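RING finger protein unkempt homolog (PDB 5ELH) binds RNA sequence-specifically through its clustered CCCH zinc fingers and represses translation, helping to establish and maintain the early morphology of cortical neurons. Local coordinates at residues G109-T112 with H117-F120. Residues are numbered along the deposited sequence; the frame is centred on the assembly and turned at random.
Sequences GNCT and HCAF. With ZN (zinc ion), chain F.
Cys-111 and Cys-118 meet through their side chains around a shared zinc ion, and they carry the whole of the contact. Their CB atoms touch at 3.6 Å, a tight approach for two loop segments without regular secondary structure, whose closest CA atoms, those of Cys-111 and Cys-118, are 6.3 Å apart. Each sulfur swings anti to its own backbone N (chi1 178° in Cys-111), and from these positions both thiolates reach the metal: the zinc lies 2.4 Å from Cys-111 SG and 2.4 Å from Cys-118 SG. The S-Zn-S angle of about 112° is close to tetrahedral and holds Cys-111 SG and Cys-118 SG 4.0 Å apart. The two approaches differ, since Cys-111 bends more sharply at its sulfur, bringing its CB to 3.0 Å from the zinc, whereas Cys-118 CB stays 3.3 Å from it. These cysteines are the second and third ligands of the last of the three CCCH zinc sites in this chain; Cys-101 and His-122 complete the coordination sphere. Cys-118 SG also accepts a nearly straight hydrogen bond from the backbone two residues further on, with Phe-120 N at 3.4 Å and an N-H...S angle of 163°, which would be expected to temper the negative charge on the thiolate. Away from this buried centre the segments diverge. Gly-109 and Thr-112, at the ends of segment 109-112, are exposed, while His-117 turns its CB away from the other segment, and its imidazole is hydrogen-bonded to Tyr-7 and to the backbone of Thr-31.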
loop_
_atom_site.group_PDB
_atom_site.type_symbol
_atom_site.label_atom_id
_atom_site.label_comp_id
_atom_site.label_asym_id
_atom_site.label_seq_id
_atom_site.Cartn_x
_atom_site.Cartn_y
_atom_site.Cartn_z
ATOM N N GLY A 109 -20.614 -11.092 6.581
ATOM C CA GLY A 109 -19.956 -10.156 7.477
ATOM C C GLY A 109 -19.818 -8.767 6.877
ATOM O O GLY A 109 -18.941 -8.001 7.278
ATOM N N ASN A 110 -20.692 -8.440 5.928
ATOM C CA ASN A 110 -20.650 -7.144 5.254
ATOM C C ASN A 110 -21.938 -6.332 5.407
ATOM O O ASN A 110 -23.040 -6.879 5.429
ATOM C CB ASN A 110 -20.329 -7.341 3.771
ATOM C CG ASN A 110 -19.008 -8.053 3.555
ATOM O OD1 ASN A 110 -18.169 -8.114 4.456
ATOM N ND2 ASN A 110 -18.815 -8.593 2.357
ATOM N N CYS A 111 -21.775 -5.018 5.507
ATOM C CA CYS A 111 -22.893 -4.087 5.628
ATOM C C CYS A 111 -23.902 -4.263 4.497
ATOM O O CYS A 111 -23.519 -4.437 3.344
ATOM C CB CYS A 111 -22.362 -2.653 5.597
ATOM S SG CYS A 111 -23.637 -1.378 5.692
ATOM N N THR A 112 -25.188 -4.193 4.826
ATOM C CA THR A 112 -26.244 -4.432 3.840
ATOM C C THR A 112 -26.520 -3.226 2.935
ATOM O O THR A 112 -27.184 -3.365 1.910
ATOM C CB THR A 112 -27.560 -4.855 4.520
ATOM O OG1 THR A 112 -27.959 -3.861 5.472
ATOM C CG2 THR A 112 -27.386 -6.188 5.232
ATOM N N HIS A 117 -17.154 -2.091 1.986
ATOM C CA HIS A 117 -16.400 -0.848 2.114
ATOM C C HIS A 117 -16.932 0.078 3.205
ATOM O O HIS A 117 -16.365 1.141 3.427
ATOM C CB HIS A 117 -16.359 -0.088 0.784
ATOM C CG HIS A 117 -15.660 -0.830 -0.312
ATOM N ND1 HIS A 117 -14.595 -1.673 -0.078
ATOM C CD2 HIS A 117 -15.885 -0.868 -1.646
ATOM C CE1 HIS A 117 -14.189 -2.193 -1.221
ATOM N NE2 HIS A 117 -14.958 -1.724 -2.187
ATOM N N CYS A 118 -18.003 -0.327 3.883
ATOM C CA CYS A 118 -18.658 0.533 4.861
ATOM C C CYS A 118 -17.648 1.159 5.825
ATOM O O CYS A 118 -16.730 0.493 6.293
ATOM C CB CYS A 118 -19.702 -0.241 5.653
ATOM S SG CYS A 118 -20.533 0.807 6.858
ATOM N N ALA A 119 -17.830 2.445 6.101
ATOM C CA ALA A 119 -16.876 3.214 6.895
ATOM C C ALA A 119 -17.217 3.222 8.385
ATOM O O ALA A 119 -16.487 3.799 9.189
ATOM C CB ALA A 119 -16.777 4.653 6.358
ATOM N N PHE A 120 -18.323 2.581 8.749
ATOM C CA PHE A 120 -18.677 2.426 10.158
ATOM C C PHE A 120 -18.317 1.016 10.605
ATOM O O PHE A 120 -18.173 0.109 9.776
ATOM C CB PHE A 120 -20.170 2.695 10.382
ATOM C CG PHE A 120 -20.543 4.154 10.312
ATOM C CD1 PHE A 120 -20.740 4.776 9.088
ATOM C CD2 PHE A 120 -20.700 4.901 11.469
ATOM C CE1 PHE A 120 -21.088 6.109 9.019
ATOM C CE2 PHE A 120 -21.044 6.239 11.406
ATOM C CZ PHE A 120 -21.238 6.842 10.178
HETATM ZN ZN ZN F . -22.437 -0.384 7.558
#